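Local atomic coordinates of berberine bridge enzyme-like protein (Arabidopsis thaliana, PDB entry 5D79), a protein that binds FAD as a secreted oxidoreductase of the berberine bridge enzyme-like family and is involved in the adaptation of Arabidopsis to salt stress. Residues 371-376 with 421-426; 486-491 with 523-528; 358-363 with 433-438. One frame throughout, in Å; residues are numbered along the deposited sequence.

Contact 1: 371-376 with 421-426; sequences FVQEPI and GGNLYE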
loop_
_atom_site.group_PDB
_atom_site.type_symbol
_atom_site.label_atom_id
_atom_site.label_comp_id
_atom_site.label_asym_id
_atom_site.label_seq_id
_atom_site.Cartn_x
_atom_site.Cartn_y
_atom_site.Cartn_z
ATOM N N PHE A 371 -13.650 -5.830 -2.813
ATOM C CA PHE A 371 -14.333 -4.726 -3.435
ATOM C C PHE A 371 -15.823 -5.037 -3.445
ATOM O O PHE A 371 -16.230 -6.141 -3.800
ATOM C CB PHE A 371 -13.781 -4.473 -4.840
ATOM C CG PHE A 371 -12.388 -3.934 -4.829
ATOM C CD1 PHE A 371 -11.299 -4.798 -4.768
ATOM C CD2 PHE A 371 -12.161 -2.562 -4.811
ATOM C CE1 PHE A 371 -10.002 -4.302 -4.709
ATOM C CE2 PHE A 371 -10.863 -2.057 -4.761
ATOM C CZ PHE A 371 -9.784 -2.930 -4.704
ATOM N N VAL A 372 -16.619 -4.067 -3.007
ATOM C CA VAL A 372 -18.066 -4.197 -2.980
ATOM C C VAL A 372 -18.641 -3.416 -4.143
ATOM O O VAL A 372 -18.305 -2.254 -4.341
ATOM C CB VAL A 372 -18.663 -3.695 -1.642
ATOM C CG1 VAL A 372 -20.197 -3.643 -1.698
ATOM C CG2 VAL A 372 -18.179 -4.570 -0.484
ATOM N N GLN A 373 -19.493 -4.070 -4.922
ATOM C CA GLN A 373 -20.033 -3.478 -6.146
ATOM C C GLN A 373 -21.505 -3.102 -6.004
ATOM O O GLN A 373 -22.035 -2.314 -6.785
ATOM C CB GLN A 373 -19.821 -4.440 -7.321
ATOM C CG GLN A 373 -18.345 -4.775 -7.525
ATOM C CD GLN A 373 -18.056 -5.606 -8.744
ATOM O OE1 GLN A 373 -18.745 -6.578 -9.027
ATOM N NE2 GLN A 373 -17.011 -5.233 -9.470
ATOM N N GLU A 374 -22.156 -3.660 -4.997
ATOM C CA GLU A 374 -23.523 -3.280 -4.667
ATOM C C GLU A 374 -23.740 -3.480 -3.172
ATOM O O GLU A 374 -23.162 -4.397 -2.585
ATOM C CB GLU A 374 -24.542 -4.081 -5.493
ATOM C CG GLU A 374 -24.490 -5.594 -5.326
ATOM C CD GLU A 374 -25.459 -6.322 -6.254
ATOM O OE1 GLU A 374 -25.687 -5.843 -7.384
ATOM O OE2 GLU A 374 -25.999 -7.373 -5.845
ATOM N N PRO A 375 -24.572 -2.622 -2.554
ATOM C CA PRO A 375 -24.674 -2.550 -1.091
ATOM C C PRO A 375 -24.940 -3.905 -0.435
ATOM O O PRO A 375 -25.822 -4.642 -0.879
ATOM C CB PRO A 375 -25.848 -1.589 -0.877
ATOM C CG PRO A 375 -25.816 -0.727 -2.083
ATOM C CD PRO A 375 -25.498 -1.675 -3.200
ATOM N N ILE A 376 -24.154 -4.236 0.584
ATOM C CA ILE A 376 -24.345 -5.474 1.316
ATOM C C ILE A 376 -25.558 -5.310 2.217
ATOM O O ILE A 376 -25.866 -4.193 2.646
ATOM C CB ILE A 376 -23.106 -5.842 2.141
ATOM C CG1 ILE A 376 -23.032 -4.969 3.399
ATOM C CG2 ILE A 376 -21.862 -5.716 1.274
ATOM C CD1 ILE A 376 -21.860 -5.243 4.288
ATOM N N GLY A 421 -14.735 2.136 -12.062
ATOM C CA GLY A 421 -16.184 2.184 -12.139
ATOM C C GLY A 421 -16.841 0.851 -11.849
ATOM O O GLY A 421 -16.341 -0.206 -12.246
ATOM N N GLY A 422 -17.959 0.894 -11.134
ATOM C CA GLY A 422 -18.653 -0.319 -10.732
ATOM C C GLY A 422 -18.299 -0.782 -9.327
ATOM O O GLY A 422 -18.939 -1.678 -8.770
ATOM N N ASN A 423 -17.264 -0.181 -8.757
ATOM C CA ASN A 423 -16.884 -0.466 -7.378
ATOM C C ASN A 423 -17.316 0.681 -6.514
ATOM O O ASN A 423 -16.875 1.808 -6.711
ATOM C CB ASN A 423 -15.382 -0.698 -7.242
ATOM C CG ASN A 423 -14.901 -1.822 -8.105
ATOM O OD1 ASN A 423 -15.141 -2.991 -7.809
ATOM N ND2 ASN A 423 -14.233 -1.480 -9.203
ATOM N N LEU A 424 -18.204 0.388 -5.572
ATOM C CA LEU A 424 -18.700 1.391 -4.641
ATOM C C LEU A 424 -17.619 1.753 -3.608
ATOM O O LEU A 424 -17.334 2.930 -3.374
ATOM C CB LEU A 424 -19.965 0.887 -3.938
ATOM C CG LEU A 424 -21.138 0.438 -4.799
ATOM C CD1 LEU A 424 -22.314 0.220 -3.908
ATOM C CD2 LEU A 424 -21.451 1.488 -5.827
ATOM N N TYR A 425 -17.021 0.735 -2.992
ATOM C CA TYR A 425 -15.966 0.958 -2.016
ATOM C C TYR A 425 -15.081 -0.270 -1.866
ATOM O O TYR A 425 -15.394 -1.351 -2.361
ATOM C CB TYR A 425 -16.559 1.358 -0.658
ATOM C CG TYR A 425 -17.461 0.334 -0.010
ATOM C CD1 TYR A 425 -18.832 0.324 -0.271
ATOM C CD2 TYR A 425 -16.956 -0.601 0.881
ATOM C CE1 TYR A 425 -19.675 -0.593 0.323
ATOM C CE2 TYR A 425 -17.796 -1.534 1.485
ATOM C CZ TYR A 425 -19.152 -1.523 1.201
ATOM O OH TYR A 425 -19.993 -2.440 1.794
ATOM N N GLU A 426 -13.962 -0.084 -1.190
ATOM C CA GLU A 426 -13.044 -1.171 -0.913
ATOM C C GLU A 426 -13.133 -1.448 0.586
ATOM O O GLU A 426 -13.372 -0.539 1.383
ATOM C CB GLU A 426 -11.621 -0.802 -1.359
ATOM C CG GLU A 426 -10.572 -1.911 -1.210
ATOM C CD GLU A 426 -9.826 -1.839 0.113
ATOM O OE1 GLU A 426 -9.992 -0.833 0.842
ATOM O OE2 GLU A 426 -9.070 -2.782 0.421
#
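V372 and Y425 form the antiparallel hydrogen-bonded pair at the end of this ladder, V372 N donating to Y425 O over 3.0 Å in an almost straight bond. The carbonyl of V372 does not return to Y425; V372 O takes L424 N instead, at 2.9 Å and with a more bent approach of 140°. L424 and Y425 thus both stand opposite V372, the pattern of a classic beta bulge, which puts one extra residue into the 421-426 side just where the two strands part. Beyond the bulge the side chains of Q373 and N423 lie side by side, pointing the same way, joined by a weak hydrogen bond from Q373 NE2 to N423 OD1 (3.4 Å), while N423 ND2 turns back to the carbonyl of R420.

The two sheet faces are packed by CH-pi contacts. V372 CB lies over one face of the Y425 ring, 3.8 Å from its centroid, and both methyls of V372 reach toward the hydroxyl end of that ring. Y425 can lie across V372 because its CG sits between the backbone N and the carbonyl carbon (chi1 61°); its hydroxyl is hydrogen-bonded to Q274 OE1. On the other face, E426 CG rests over the F371 ring, 3.9 Å from the centroid. With CG anti to the backbone N (chi1 -176°), E426 lays this methylene on the ring; the bend at chi2 then sets the carboxylate. At the loop end L424 CD1 packs on P375 CD at 3.8 Å.

F371 and V372 belong to the outermost strand 363-372 of a seven-stranded antiparallel sheet, and strand 425-434 separates it from strand 396-402. Helix 263-276 covers the Y425 face through W273 and Q274, whereas H419 stacks on F371 on the other.

Contact 2: 486-491 with 523-528; sequences KTKYEE and EQSIPL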
loop_
_atom_site.group_PDB
_atom_site.type_symbol
_atom_site.label_atom_id
_atom_site.label_comp_id
_atom_site.label_asym_id
_atom_site.label_seq_id
_atom_site.Cartn_x
_atom_site.Cartn_y
_atom_site.Cartn_z
ATOM N N LYS A 486 1.461 -26.502 -15.118
ATOM C CA LYS A 486 2.688 -26.792 -15.871
ATOM C C LYS A 486 3.595 -25.579 -15.988
ATOM O O LYS A 486 4.803 -25.666 -15.762
ATOM C CB LYS A 486 2.382 -27.303 -17.285
ATOM C CG LYS A 486 3.585 -27.155 -18.238
ATOM C CD LYS A 486 3.303 -27.600 -19.673
ATOM C CE LYS A 486 4.356 -27.044 -20.650
ATOM N NZ LYS A 486 5.762 -27.501 -20.390
ATOM N N THR A 487 3.005 -24.453 -16.368
ATOM C CA THR A 487 3.762 -23.232 -16.580
ATOM C C THR A 487 3.428 -22.197 -15.525
ATOM O O THR A 487 2.397 -22.279 -14.860
ATOM C CB THR A 487 3.487 -22.634 -17.971
ATOM O OG1 THR A 487 2.069 -22.554 -18.183
ATOM C CG2 THR A 487 4.132 -23.494 -19.061
ATOM N N LYS A 488 4.306 -21.220 -15.374
ATOM C CA LYS A 488 4.036 -20.157 -14.434
ATOM C C LYS A 488 2.846 -19.337 -14.900
ATOM O O LYS A 488 2.080 -18.858 -14.076
ATOM C CB LYS A 488 5.264 -19.278 -14.246
ATOM C CG LYS A 488 6.396 -20.006 -13.571
ATOM C CD LYS A 488 7.513 -19.056 -13.183
ATOM C CE LYS A 488 7.042 -17.990 -12.207
ATOM N NZ LYS A 488 8.183 -17.165 -11.720
ATOM N N TYR A 489 2.668 -19.201 -16.210
ATOM C CA TYR A 489 1.553 -18.407 -16.720
ATOM C C TYR A 489 0.203 -18.913 -16.222
ATOM O O TYR A 489 -0.645 -18.124 -15.809
ATOM C CB TYR A 489 1.536 -18.372 -18.257
ATOM C CG TYR A 489 0.250 -17.777 -18.815
ATOM C CD1 TYR A 489 0.089 -16.404 -18.930
ATOM C CD2 TYR A 489 -0.813 -18.595 -19.199
ATOM C CE1 TYR A 489 -1.093 -15.859 -19.426
ATOM C CE2 TYR A 489 -1.999 -18.062 -19.690
ATOM C CZ TYR A 489 -2.132 -16.695 -19.800
ATOM O OH TYR A 489 -3.304 -16.165 -20.279
ATOM N N GLU A 490 -0.011 -20.223 -16.281
ATOM C CA GLU A 490 -1.306 -20.774 -15.908
ATOM C C GLU A 490 -1.494 -20.729 -14.392
ATOM O O GLU A 490 -2.609 -20.550 -13.900
ATOM C CB GLU A 490 -1.471 -22.207 -16.437
ATOM C CG GLU A 490 -1.446 -22.336 -17.974
ATOM C CD GLU A 490 -2.704 -21.798 -18.683
ATOM O OE1 GLU A 490 -3.637 -21.312 -17.999
ATOM O OE2 GLU A 490 -2.755 -21.867 -19.936
ATOM N N GLU A 491 -0.403 -20.862 -13.646
ATOM C CA GLU A 491 -0.503 -20.839 -12.192
ATOM C C GLU A 491 -0.663 -19.408 -11.680
ATOM O O GLU A 491 -1.431 -19.145 -10.759
ATOM C CB GLU A 491 0.723 -21.506 -11.557
ATOM C CG GLU A 491 0.460 -22.059 -10.162
ATOM C CD GLU A 491 1.669 -22.745 -9.561
ATOM O OE1 GLU A 491 2.761 -22.675 -10.162
ATOM O OE2 GLU A 491 1.526 -23.353 -8.481
ATOM N N GLU A 523 6.930 -14.805 -5.023
ATOM C CA GLU A 523 5.941 -15.875 -4.915
ATOM C C GLU A 523 4.588 -15.589 -5.609
ATOM O O GLU A 523 3.765 -16.499 -5.764
ATOM C CB GLU A 523 5.716 -16.194 -3.435
ATOM C CG GLU A 523 6.895 -16.907 -2.745
ATOM C CD GLU A 523 8.102 -16.006 -2.483
ATOM O OE1 GLU A 523 7.939 -14.765 -2.477
ATOM O OE2 GLU A 523 9.211 -16.549 -2.280
ATOM N N GLN A 524 4.367 -14.341 -6.025
ATOM C CA GLN A 524 3.136 -13.941 -6.715
ATOM C C GLN A 524 3.390 -13.047 -7.951
ATOM O O GLN A 524 2.471 -12.399 -8.471
ATOM C CB GLN A 524 2.201 -13.209 -5.744
ATOM C CG GLN A 524 1.295 -14.103 -4.920
ATOM C CD GLN A 524 0.225 -13.316 -4.167
ATOM O OE1 GLN A 524 0.353 -12.104 -3.970
ATOM N NE2 GLN A 524 -0.841 -14.000 -3.752
ATOM N N SER A 525 4.629 -13.012 -8.427
ATOM C CA SER A 525 4.982 -12.103 -9.517
ATOM C C SER A 525 4.251 -12.441 -10.831
ATOM O O SER A 525 3.755 -13.561 -11.024
ATOM C CB SER A 525 6.504 -12.102 -9.735
ATOM O OG SER A 525 6.978 -13.392 -10.067
ATOM N N ILE A 526 4.173 -11.446 -11.713
ATOM C CA ILE A 526 3.554 -11.598 -13.021
ATOM C C ILE A 526 4.376 -12.582 -13.840
ATOM O O ILE A 526 5.599 -12.436 -13.921
ATOM C CB ILE A 526 3.465 -10.238 -13.757
ATOM C CG1 ILE A 526 2.634 -9.225 -12.953
ATOM C CG2 ILE A 526 2.922 -10.404 -15.173
ATOM C CD1 ILE A 526 1.173 -9.592 -12.790
ATOM N N PRO A 527 3.717 -13.600 -14.439
ATOM C CA PRO A 527 4.439 -14.620 -15.207
ATOM C C PRO A 527 4.741 -14.214 -16.650
ATOM O O PRO A 527 4.122 -13.307 -17.219
ATOM C CB PRO A 527 3.474 -15.804 -15.183
ATOM C CG PRO A 527 2.133 -15.145 -15.230
ATOM C CD PRO A 527 2.279 -13.913 -14.352
ATOM N N LEU A 528 5.711 -14.898 -17.238
ATOM C CA LEU A 528 5.963 -14.767 -18.658
ATOM C C LEU A 528 4.857 -15.456 -19.449
ATOM O O LEU A 528 4.216 -16.391 -18.968
ATOM C CB LEU A 528 7.321 -15.365 -19.028
ATOM C CG LEU A 528 8.629 -14.748 -18.545
ATOM C CD1 LEU A 528 9.738 -15.748 -18.800
ATOM C CD2 LEU A 528 8.932 -13.449 -19.252
HETATM O O HOH W 1 7.225 -14.056 -12.524
HETATM O O HOH W 2 4.831 -18.896 -18.157
#
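The first turn of helix 488-500 meets the C-terminal tail at P527, whose ring rests against the backbone of K488 and Y489 without a direct hydrogen bond. P527 CB lies 3.5 Å from K488 O and 3.6 Å from Y489 CA, so across this contact the proline meets mainly helix backbone. Y489 CB in turn comes within 3.4 Å of L528 O. With CG anti to the backbone N (chi1 169°), the Y489 ring passes obliquely by P527 CG, and its hydroxyl is hydrogen-bonded to E505 OE2.

Both segments lie in the berberine and berberine-like region, where T487 is the N-cap residue of the helix and the tail runs past helix 504-514, whose F504 and V508 also touch P527. Two waters complete the join. One accepts from Y489 N, an amide of the first helical turn, at 2.9 Å and donates to L528 O at 2.7 Å, tying helix start to tail. The other accepts from S525 OG at 2.6 Å, donates to I526 O, and is weakly approached by K488 NZ. The salt bridge of K488 NZ is with D518 OD2, so the water is a secondary partner.

Contact 3: 358-363 with 433-438; sequences RERTSL and WREEED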
loop_
_atom_site.group_PDB
_atom_site.type_symbol
_atom_site.label_atom_id
_atom_site.label_comp_id
_atom_site.label_asym_id
_atom_site.label_seq_id
_atom_site.Cartn_x
_atom_site.Cartn_y
_atom_site.Cartn_z
ATOM N N ARG A 358 10.854 7.199 11.025
ATOM C CA ARG A 358 10.788 5.907 10.366
ATOM C C ARG A 358 11.001 4.836 11.412
ATOM O O ARG A 358 11.917 4.035 11.299
ATOM C CB ARG A 358 11.840 5.788 9.255
ATOM C CG ARG A 358 11.517 6.547 7.983
ATOM C CD ARG A 358 12.702 6.531 7.037
ATOM N NE ARG A 358 12.890 5.262 6.328
ATOM C CZ ARG A 358 13.156 5.176 5.024
ATOM N NH1 ARG A 358 13.325 3.989 4.447
ATOM N NH2 ARG A 358 13.253 6.284 4.292
ATOM N N GLU A 359 10.174 4.829 12.446
ATOM C CA GLU A 359 10.395 3.872 13.515
ATOM C C GLU A 359 9.676 2.555 13.226
ATOM O O GLU A 359 8.690 2.515 12.477
ATOM C CB GLU A 359 9.971 4.460 14.864
ATOM C CG GLU A 359 10.924 5.545 15.383
ATOM C CD GLU A 359 12.396 5.108 15.400
ATOM O OE1 GLU A 359 12.733 4.128 16.107
ATOM O OE2 GLU A 359 13.219 5.752 14.707
ATOM N N ARG A 360 10.212 1.477 13.796
ATOM C CA ARG A 360 9.682 0.135 13.593
ATOM C C ARG A 360 8.329 0.003 14.277
ATOM O O ARG A 360 8.150 0.494 15.386
ATOM C CB ARG A 360 10.672 -0.910 14.129
ATOM C CG ARG A 360 10.537 -2.300 13.511
ATOM C CD ARG A 360 11.626 -3.229 14.019
ATOM N NE ARG A 360 11.475 -4.613 13.564
ATOM C CZ ARG A 360 10.638 -5.498 14.101
ATOM N NH1 ARG A 360 9.838 -5.146 15.102
ATOM N NH2 ARG A 360 10.591 -6.735 13.630
ATOM N N THR A 361 7.367 -0.633 13.616
ATOM C CA THR A 361 6.095 -0.912 14.262
ATOM C C THR A 361 6.248 -2.016 15.309
ATOM O O THR A 361 7.232 -2.771 15.308
ATOM C CB THR A 361 5.029 -1.335 13.256
ATOM O OG1 THR A 361 3.787 -1.530 13.941
ATOM C CG2 THR A 361 5.441 -2.632 12.581
ATOM N N SER A 362 5.274 -2.112 16.205
ATOM C CA SER A 362 5.322 -3.135 17.241
ATOM C C SER A 362 4.144 -4.082 17.096
ATOM O O SER A 362 4.019 -5.043 17.854
ATOM C CB SER A 362 5.335 -2.500 18.635
ATOM O OG SER A 362 4.029 -2.185 19.082
ATOM N N LEU A 363 3.290 -3.808 16.110
ATOM C CA LEU A 363 2.082 -4.597 15.881
ATOM C C LEU A 363 2.178 -5.436 14.616
ATOM O O LEU A 363 2.304 -4.896 13.508
ATOM C CB LEU A 363 0.843 -3.694 15.793
ATOM C CG LEU A 363 0.569 -2.808 17.013
ATOM C CD1 LEU A 363 -0.797 -2.168 16.923
ATOM C CD2 LEU A 363 0.705 -3.621 18.302
ATOM N N TRP A 433 -1.843 -7.495 16.341
ATOM C CA TRP A 433 -1.518 -8.079 17.631
ATOM C C TRP A 433 -0.100 -7.690 18.037
ATOM O O TRP A 433 0.719 -7.340 17.192
ATOM C CB TRP A 433 -1.693 -9.608 17.606
ATOM C CG TRP A 433 -0.758 -10.389 16.711
ATOM C CD1 TRP A 433 0.471 -10.901 17.046
ATOM C CD2 TRP A 433 -1.000 -10.798 15.357
ATOM N NE1 TRP A 433 1.013 -11.580 15.973
ATOM C CE2 TRP A 433 0.130 -11.533 14.929
ATOM C CE3 TRP A 433 -2.058 -10.603 14.460
ATOM C CZ2 TRP A 433 0.228 -12.071 13.656
ATOM C CZ3 TRP A 433 -1.954 -11.137 13.188
ATOM C CH2 TRP A 433 -0.817 -11.860 12.798
ATOM N N ARG A 434 0.180 -7.737 19.337
ATOM C CA ARG A 434 1.490 -7.353 19.845
ATOM C C ARG A 434 2.548 -8.365 19.417
ATOM O O ARG A 434 2.307 -9.572 19.445
ATOM C CB ARG A 434 1.456 -7.218 21.371
ATOM C CG ARG A 434 0.557 -6.101 21.870
ATOM C CD ARG A 434 0.625 -5.954 23.387
ATOM N NE ARG A 434 1.972 -5.654 23.871
ATOM C CZ ARG A 434 2.478 -4.428 23.980
ATOM N NH1 ARG A 434 1.759 -3.361 23.638
ATOM N NH2 ARG A 434 3.712 -4.265 24.432
ATOM N N GLU A 435 3.717 -7.865 19.022
ATOM C CA GLU A 435 4.775 -8.700 18.462
ATOM C C GLU A 435 5.319 -9.732 19.451
ATOM O O GLU A 435 5.847 -10.769 19.048
ATOM C CB GLU A 435 5.916 -7.818 17.954
ATOM C CG GLU A 435 6.453 -6.850 18.987
ATOM C CD GLU A 435 7.526 -5.948 18.425
ATOM O OE1 GLU A 435 8.162 -6.325 17.420
ATOM O OE2 GLU A 435 7.728 -4.854 18.984
ATOM N N GLU A 436 5.193 -9.429 20.741
ATOM C CA GLU A 436 5.565 -10.339 21.822
ATOM C C GLU A 436 4.976 -11.729 21.637
ATOM O O GLU A 436 5.640 -12.734 21.861
ATOM C CB GLU A 436 5.102 -9.771 23.166
ATOM C CG GLU A 436 5.919 -8.591 23.667
ATOM C CD GLU A 436 5.644 -7.272 22.936
ATOM O OE1 GLU A 436 4.755 -7.211 22.053
ATOM O OE2 GLU A 436 6.337 -6.281 23.258
ATOM N N GLU A 437 3.716 -11.764 21.220
ATOM C CA GLU A 437 2.955 -13.001 21.077
ATOM C C GLU A 437 3.499 -13.930 19.993
ATOM O O GLU A 437 3.248 -15.139 20.033
ATOM C CB GLU A 437 1.485 -12.672 20.784
ATOM C CG GLU A 437 0.802 -11.881 21.891
ATOM C CD GLU A 437 -0.608 -11.445 21.529
ATOM O OE1 GLU A 437 -1.167 -11.975 20.542
ATOM O OE2 GLU A 437 -1.151 -10.563 22.233
ATOM N N ASP A 438 4.241 -13.370 19.037
ATOM C CA ASP A 438 4.775 -14.143 17.915
ATOM C C ASP A 438 5.701 -15.303 18.339
ATOM O O ASP A 438 5.996 -16.183 17.539
ATOM C CB ASP A 438 5.521 -13.220 16.953
ATOM C CG ASP A 438 4.595 -12.300 16.174
ATOM O OD1 ASP A 438 3.518 -12.738 15.711
ATOM O OD2 ASP A 438 4.955 -11.122 16.009
HETATM O O HOH W 3 3.660 -4.469 20.816
#
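The guanidinium of R360 and the carboxylate of E435 meet edge on, their planes only 10° apart. They lie where strands 363-372 and 425-434 of the seven-stranded antiparallel sheet begin to pair, L363 and R434 forming a non-hydrogen-bonded pair. R360 NH1 donates to E435 OE1 over 3.1 Å, the oxygen lying close to the guanidinium plane and accepting the N-H with its syn lone pair, on the side of the other oxygen. The bond is bent, 142° at the hydrogen, and forms a salt bridge through this one NH group; R360 NE is engaged by the carbonyl of D62. The R434 guanidinium has a water over the centre of one face. This water accepts from S362 OG and donates to E436 OE1, linking the two segments.

Just before L363, T361 makes an ST turn, its OG1 accepting from L363 N at 3.2 Å in a nearly straight bond. After R434 the other strand passes into a 3-10 segment, and E435 N, at its beginning, donates to S362 O at 3.1 Å.

E435 places CG between its backbone N and carbonyl carbon (chi1 54°), which folds the side chain over the S362 carbonyl, with E435 CG 3.2 Å from S362 O. From there the chain extends to R360, and E435 OE2 lies 3.4 Å from S362 CB. Farther along the pair, L363 CD2 packs loosely on R434 CA, while L363 CA approaches W433 O at 3.3 Å in a CA-H...O contact. W433 points away from the loop and stacks on Y447 of helix 441-458. Its indole NE1 donates to D438 OD1 at 2.8 Å, a nearly straight bond in the plane of the ring that meets the carboxylate from above its own plane.

Contacts 1 and 3 lie at the two ends of one strand pair, 363-372 with 425-434, at the margin of the seven-stranded antiparallel sheet; their centres are 32 Å apart. Along the chain, 358-363 opens first and 433-438 closes last, so contact 1 falls within the span bounded by contact 3. Contact 2 follows in series, within the berberine and berberine-like region, and joins a helix start to the C-terminal tail, its centre 28 Å from contact 1 and 33 Å from contact 3. None touches another, yet each has a side chain within about 8 Å of the bound FAD, so all three lie in the protein around the cofactor.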